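Local structure of fructooligosaccharide ABC transporter substrate-binding protein FusA (Streptococcus pneumoniae, 5G62) at residues Phe119-Glu124 against Gly382-Leu387; Leu149-Pro154 against Glu165-Gly170. The protein captures short- and long-chain fructooligosaccharides, preferring tetrasaccharides and larger, and serves as the solute-binding component of the FusABC-MsmK importer. The protein carries 2 engineered substitutions. All blocks are in the same frame, centred on the assembly; numbering follows the deposited sequence.

Contact 1. Residues Phe119-Glu124 against Gly382-Leu387; sequences FPWIEE and GPLAIL. With FRU (beta-D-fructofuranose), chain C.
Pro120 O accepts two hydrogen bonds, a long one of 3.3 Å from Leu384 N and another from Tyr330 OH, at the start of the parallel pairing of strands 121-123 and 384-386. Ile122 uses both its backbone polar atoms: its N donates to Leu384 O at 3.0 Å, and its O receives Ile386 N at 2.8 Å from well above the carbonyl plane. Glu124 N completes the pairing on Ile386 O at 2.9 Å. Trp121 and Leu384 project side by side from one face of the sheet, with their CD1 atoms 3.6 Å apart. On that face Glu123, its CG anti to the backbone N (chi1 -176°), sets CB over one face of the indole, near the rim, and carries its carboxylate to the fructose, where OE1 accepts a bond from O1 (2.7 Å) and OE2 one from O3 (2.6 Å). Asn339 bonds to both Glu123 OE2 and Trp121 NE1, a second-shell tie between these two pocket residues. On the opposite face, Ile122 CB meets Ala385 CB at 4.0 Å. Strand 121-123 is central in its small sheet, with antiparallel 305-306 along its other edge; helix 332-340 packs against Leu384 and Ile386, and helix 93-101 against Ala385 and Leu387.

Contact 2. Residues Leu149-Pro154 against Glu165-Gly170; sequences LGLEMP and EAFKNG. With CA (calcium ion), chain F.
Leu149 and Leu151 each send a CD1 methyl into the angle between Ala166 and Phe167, where the end of helix 143-149 and the loop after it meet helix 157-169. This is the closely packed part of the contact. Leu151 CD1 lies 3.7 Å from Ala166 CB, while Leu149 CD1 comes to the edge of the Phe167 ring, in its plane, 3.9 Å from Phe167 CD1. With CG anti to the carbonyl carbon (chi1 -69°), the Phe167 side chain brings its buried ring to the leucines, although its CB does not start out toward them. Trp145 meets the same ring edge-to-face and Leu146 adds to the packing, so the aromatic group sits between the two helices. Gly150, with positive phi, ends the first helix in a Schellman motif and turns the chain into the loop that carries Leu151.

Packing is sparser toward the partly exposed Gly170, where Leu149 CD2 lies 3.7 Å from Gly170 O; the Leu149 side chain also touches Pro172. Here helix 157-169 leads into the EF-hand calcium loop, altered in this mutant by the engineered Ala179 and Ala180. Lys168 O (2.5 Å from the calcium ion) and five waters supply six of its seven ligands, Asp171 the other; one water also donates to Phe167 O at 2.7 Å. Cohesion between the segments is thus apolar, without hydrogen bonds, whereas the natural ligands Asn173, Asn175 and Glu177 do not bind this ion, consistent with a weakened, water-filled site.

In the fold
Contact 2 is nested along the chain within the long loop that contact 1 closes, since residues 149-170 fall between 119-124 and 382-387. The two lie on opposite sides of the chain's centre, with their centres 44 Å and their nearest atoms about 27 Å apart, and they share no sheet or helix. Contact 1 joins strands of a three-stranded sheet beside the sugar pocket; contact 2 packs the loop after helix 143-149 against the C-terminal part of helix 157-169 at the surface. The calcium-binding site is essential for translocation of the substrates; its distance from the sugar suggests an indirect role, perhaps in structure or in interaction with the transporter.

Contact 1. Residues Phe119-Glu124 against Gly382-Leu387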
loop_
_atom_site.group_PDB
_atom_site.type_symbol
_atom_site.label_atom_id
_atom_site.label_comp_id
_atom_site.label_asym_id
_atom_site.label_seq_id
_atom_site.Cartn_x
_atom_site.Cartn_y
_atom_site.Cartn_z
ATOM N N PHE A 119 14.724 -9.891 -5.149
ATOM C CA PHE A 119 13.683 -10.796 -5.568
ATOM C C PHE A 119 12.322 -10.191 -5.244
ATOM O O PHE A 119 12.083 -9.814 -4.086
ATOM C CB PHE A 119 13.849 -12.140 -4.853
ATOM C CG PHE A 119 15.141 -12.863 -5.205
ATOM C CD1 PHE A 119 15.228 -13.636 -6.367
ATOM C CD2 PHE A 119 16.247 -12.783 -4.376
ATOM C CE1 PHE A 119 16.405 -14.320 -6.684
ATOM C CE2 PHE A 119 17.465 -13.478 -4.708
ATOM C CZ PHE A 119 17.526 -14.222 -5.848
ATOM N N PRO A 120 11.406 -10.130 -6.207
ATOM C CA PRO A 120 10.197 -9.322 -6.041
ATOM C C PRO A 120 8.982 -10.101 -5.528
ATOM O O PRO A 120 8.947 -11.336 -5.483
ATOM C CB PRO A 120 9.958 -8.806 -7.460
ATOM C CG PRO A 120 10.350 -10.094 -8.309
ATOM C CD PRO A 120 11.601 -10.538 -7.616
ATOM N N TRP A 121 8.028 -9.319 -5.043
ATOM C CA TRP A 121 6.644 -9.720 -4.825
ATOM C C TRP A 121 5.831 -9.386 -6.081
ATOM O O TRP A 121 5.913 -8.269 -6.584
ATOM C CB TRP A 121 6.093 -8.955 -3.620
ATOM C CG TRP A 121 4.621 -9.054 -3.354
ATOM C CD1 TRP A 121 3.992 -10.032 -2.658
ATOM C CD2 TRP A 121 3.606 -8.080 -3.687
ATOM N NE1 TRP A 121 2.647 -9.740 -2.540
ATOM C CE2 TRP A 121 2.388 -8.560 -3.174
ATOM C CE3 TRP A 121 3.621 -6.849 -4.347
ATOM C CZ2 TRP A 121 1.185 -7.858 -3.321
ATOM C CZ3 TRP A 121 2.408 -6.158 -4.501
ATOM C CH2 TRP A 121 1.222 -6.665 -3.984
ATOM N N ILE A 122 5.055 -10.344 -6.572
ATOM C CA ILE A 122 4.219 -10.205 -7.765
ATOM C C ILE A 122 2.817 -10.709 -7.409
ATOM O O ILE A 122 2.667 -11.805 -6.851
ATOM C CB ILE A 122 4.783 -10.973 -8.985
ATOM C CG1 ILE A 122 6.142 -10.404 -9.434
ATOM C CG2 ILE A 122 3.763 -10.991 -10.136
ATOM C CD1 ILE A 122 6.905 -11.293 -10.418
ATOM N N GLU A 123 1.801 -9.866 -7.645
ATOM C CA GLU A 123 0.425 -10.215 -7.325
ATOM C C GLU A 123 -0.460 -9.581 -8.382
ATOM O O GLU A 123 -0.621 -8.347 -8.400
ATOM C CB GLU A 123 0.034 -9.743 -5.927
ATOM C CG GLU A 123 -1.341 -10.154 -5.470
ATOM C CD GLU A 123 -1.756 -9.401 -4.189
ATOM O OE1 GLU A 123 -2.116 -8.196 -4.279
ATOM O OE2 GLU A 123 -1.676 -10.023 -3.118
ATOM N N GLU A 124 -1.026 -10.420 -9.266
ATOM C CA GLU A 124 -1.851 -9.920 -10.361
ATOM C C GLU A 124 -3.306 -9.869 -9.899
ATOM O O GLU A 124 -3.963 -10.906 -9.776
ATOM C CB GLU A 124 -1.638 -10.768 -11.614
ATOM C CG GLU A 124 -0.225 -10.591 -12.144
ATOM C CD GLU A 124 0.037 -11.227 -13.503
ATOM O OE1 GLU A 124 -0.738 -12.103 -13.951
ATOM O OE2 GLU A 124 1.029 -10.799 -14.118
ATOM N N GLY A 382 7.697 -11.971 2.082
ATOM C CA GLY A 382 8.842 -12.352 1.289
ATOM C C GLY A 382 8.585 -12.461 -0.208
ATOM O O GLY A 382 7.511 -12.096 -0.722
ATOM N N PRO A 383 9.586 -12.949 -0.942
ATOM C CA PRO A 383 9.463 -13.014 -2.402
ATOM C C PRO A 383 8.511 -14.121 -2.813
ATOM O O PRO A 383 8.564 -15.226 -2.278
ATOM C CB PRO A 383 10.899 -13.311 -2.870
ATOM C CG PRO A 383 11.480 -14.178 -1.762
ATOM C CD PRO A 383 10.833 -13.606 -0.454
ATOM N N LEU A 384 7.646 -13.823 -3.778
ATOM C CA LEU A 384 6.627 -14.776 -4.208
ATOM C C LEU A 384 5.981 -14.231 -5.478
ATOM O O LEU A 384 6.109 -13.044 -5.792
ATOM C CB LEU A 384 5.576 -14.988 -3.136
ATOM C CG LEU A 384 4.795 -13.718 -2.726
ATOM C CD1 LEU A 384 3.545 -13.448 -3.602
ATOM C CD2 LEU A 384 4.430 -13.745 -1.202
ATOM N N ALA A 385 5.195 -15.077 -6.141
ATOM C CA ALA A 385 4.480 -14.630 -7.333
ATOM C C ALA A 385 3.107 -15.270 -7.438
ATOM O O ALA A 385 2.967 -16.493 -7.331
ATOM C CB ALA A 385 5.276 -14.918 -8.609
ATOM N N ILE A 386 2.108 -14.435 -7.725
ATOM C CA ILE A 386 0.762 -14.891 -7.993
ATOM C C ILE A 386 0.312 -14.269 -9.310
ATOM O O ILE A 386 0.153 -13.046 -9.404
ATOM C CB ILE A 386 -0.202 -14.543 -6.849
ATOM C CG1 ILE A 386 0.401 -15.149 -5.567
ATOM C CG2 ILE A 386 -1.635 -15.073 -7.162
ATOM C CD1 ILE A 386 -0.369 -14.933 -4.330
ATOM N N LEU A 387 0.122 -15.108 -10.324
ATOM C CA LEU A 387 -0.260 -14.645 -11.646
ATOM C C LEU A 387 -1.752 -14.837 -11.822
ATOM O O LEU A 387 -2.349 -15.716 -11.195
ATOM C CB LEU A 387 0.497 -15.390 -12.750
ATOM C CG LEU A 387 2.030 -15.408 -12.640
ATOM C CD1 LEU A 387 2.663 -16.108 -13.838
ATOM C CD2 LEU A 387 2.609 -14.013 -12.506
HETATM C C1 FRU C . -3.561 -6.115 -2.172
HETATM C C2 FRU C . -4.423 -6.930 -1.255
HETATM C C3 FRU C . -4.522 -8.458 -1.703
HETATM C C4 FRU C . -5.811 -8.865 -1.099
HETATM C C5 FRU C . -6.592 -7.809 -1.423
HETATM C C6 FRU C . -7.751 -7.624 -0.500
HETATM O O1 FRU C . -2.234 -6.497 -2.232
HETATM O O3 FRU C . -3.425 -9.204 -1.307
HETATM O O4 FRU C . -6.213 -10.039 -1.720
HETATM O O5 FRU C . -5.614 -6.544 -1.384
HETATM O O6 FRU C . -8.511 -6.516 -0.854
#

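Contact 2. Residues Leu149-Pro154 against Glu165-Gly170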
loop_
_atom_site.group_PDB
_atom_site.type_symbol
_atom_site.label_atom_id
_atom_site.label_comp_id
_atom_site.label_asym_id
_atom_site.label_seq_id
_atom_site.Cartn_x
_atom_site.Cartn_y
_atom_site.Cartn_z
ATOM N N LEU A 149 -31.717 9.135 9.933
ATOM C CA LEU A 149 -31.945 10.568 9.861
ATOM C C LEU A 149 -32.746 10.983 8.636
ATOM O O LEU A 149 -33.041 12.168 8.496
ATOM C CB LEU A 149 -30.602 11.316 9.886
ATOM C CG LEU A 149 -29.760 11.158 11.156
ATOM C CD1 LEU A 149 -28.394 11.789 11.001
ATOM C CD2 LEU A 149 -30.478 11.705 12.390
ATOM N N GLY A 150 -33.116 10.054 7.762
ATOM C CA GLY A 150 -33.889 10.406 6.584
ATOM C C GLY A 150 -33.106 11.148 5.520
ATOM O O GLY A 150 -33.668 12.010 4.841
ATOM N N LEU A 151 -31.810 10.852 5.375
ATOM C CA LEU A 151 -30.909 11.520 4.446
ATOM C C LEU A 151 -30.622 10.630 3.239
ATOM O O LEU A 151 -30.499 9.419 3.368
ATOM C CB LEU A 151 -29.580 11.871 5.121
ATOM C CG LEU A 151 -29.644 12.724 6.393
ATOM C CD1 LEU A 151 -28.340 12.759 7.120
ATOM C CD2 LEU A 151 -30.124 14.112 6.093
ATOM N N GLU A 152 -30.485 11.237 2.071
ATOM C CA GLU A 152 -30.018 10.530 0.895
ATOM C C GLU A 152 -28.486 10.486 0.867
ATOM O O GLU A 152 -27.814 11.333 1.446
ATOM C CB GLU A 152 -30.569 11.214 -0.355
ATOM C CG GLU A 152 -32.087 11.098 -0.482
ATOM C CD GLU A 152 -32.618 11.875 -1.666
ATOM O OE1 GLU A 152 -31.803 12.551 -2.328
ATOM O OE2 GLU A 152 -33.839 11.823 -1.939
ATOM N N MET A 153 -27.943 9.472 0.196
ATOM C CA MET A 153 -26.518 9.417 -0.097
ATOM C C MET A 153 -26.047 10.735 -0.738
ATOM O O MET A 153 -26.645 11.184 -1.706
ATOM C CB MET A 153 -26.245 8.240 -1.048
ATOM C CG MET A 153 -24.781 7.890 -1.232
ATOM S SD MET A 153 -23.900 7.439 0.274
ATOM C CE MET A 153 -24.319 5.719 0.448
ATOM N N PRO A 154 -24.999 11.371 -0.232
ATOM C CA PRO A 154 -24.495 12.589 -0.883
ATOM C C PRO A 154 -24.089 12.348 -2.327
ATOM O O PRO A 154 -23.556 11.298 -2.676
ATOM C CB PRO A 154 -23.274 12.975 -0.037
ATOM C CG PRO A 154 -23.263 12.117 1.100
ATOM C CD PRO A 154 -24.255 11.035 0.981
ATOM N N GLU A 165 -22.972 17.479 8.964
ATOM C CA GLU A 165 -23.560 18.368 9.965
ATOM C C GLU A 165 -24.785 17.712 10.616
ATOM O O GLU A 165 -24.994 17.844 11.820
ATOM C CB GLU A 165 -23.919 19.725 9.334
ATOM C CG GLU A 165 -22.719 20.606 8.992
ATOM C CD GLU A 165 -23.098 21.912 8.220
ATOM O OE1 GLU A 165 -24.196 21.995 7.669
ATOM O OE2 GLU A 165 -22.291 22.839 8.133
ATOM N N ALA A 166 -25.581 16.985 9.839
ATOM C CA ALA A 166 -26.671 16.215 10.409
ATOM C C ALA A 166 -26.141 15.149 11.377
ATOM O O ALA A 166 -26.718 14.934 12.443
ATOM C CB ALA A 166 -27.500 15.592 9.290
ATOM N N PHE A 167 -25.004 14.520 11.047
ATOM C CA PHE A 167 -24.389 13.556 11.958
ATOM C C PHE A 167 -23.992 14.224 13.269
ATOM O O PHE A 167 -24.116 13.616 14.332
ATOM C CB PHE A 167 -23.142 12.892 11.336
ATOM C CG PHE A 167 -23.416 11.957 10.183
ATOM C CD1 PHE A 167 -24.706 11.552 9.862
ATOM C CD2 PHE A 167 -22.349 11.470 9.412
ATOM C CE1 PHE A 167 -24.952 10.668 8.782
ATOM C CE2 PHE A 167 -22.579 10.585 8.336
ATOM C CZ PHE A 167 -23.886 10.201 8.016
ATOM N N LYS A 168 -23.487 15.461 13.205
ATOM C CA LYS A 168 -23.142 16.205 14.407
ATOM C C LYS A 168 -24.393 16.710 15.143
ATOM O O LYS A 168 -24.574 16.441 16.325
ATOM C CB LYS A 168 -22.224 17.382 14.062
ATOM C CG LYS A 168 -21.885 18.213 15.286
ATOM C CD LYS A 168 -21.056 19.462 14.948
ATOM C CE LYS A 168 -21.865 20.615 14.380
ATOM N NZ LYS A 168 -21.166 21.916 14.569
ATOM N N ASN A 169 -25.277 17.429 14.447
ATOM C CA ASN A 169 -26.458 18.044 15.066
ATOM C C ASN A 169 -27.624 17.077 15.315
ATOM O O ASN A 169 -28.430 17.315 16.224
ATOM C CB ASN A 169 -26.928 19.207 14.193
ATOM C CG ASN A 169 -25.915 20.301 14.121
ATOM O OD1 ASN A 169 -25.307 20.643 15.132
ATOM N ND2 ASN A 169 -25.693 20.836 12.940
ATOM N N GLY A 170 -27.748 16.012 14.535
ATOM C CA GLY A 170 -28.862 15.107 14.660
ATOM C C GLY A 170 -28.700 13.930 15.591
ATOM O O GLY A 170 -29.636 13.136 15.700
HETATM CA CA CA F . -24.330 15.490 18.589
HETATM O O HOH W 1 -23.842 13.592 17.044
HETATM O O HOH W 2 -23.761 13.556 20.055
HETATM O O HOH W 3 -21.924 15.858 18.610
HETATM O O HOH W 4 -24.153 17.960 19.171
HETATM O O HOH W 5 -24.446 16.390 21.005
#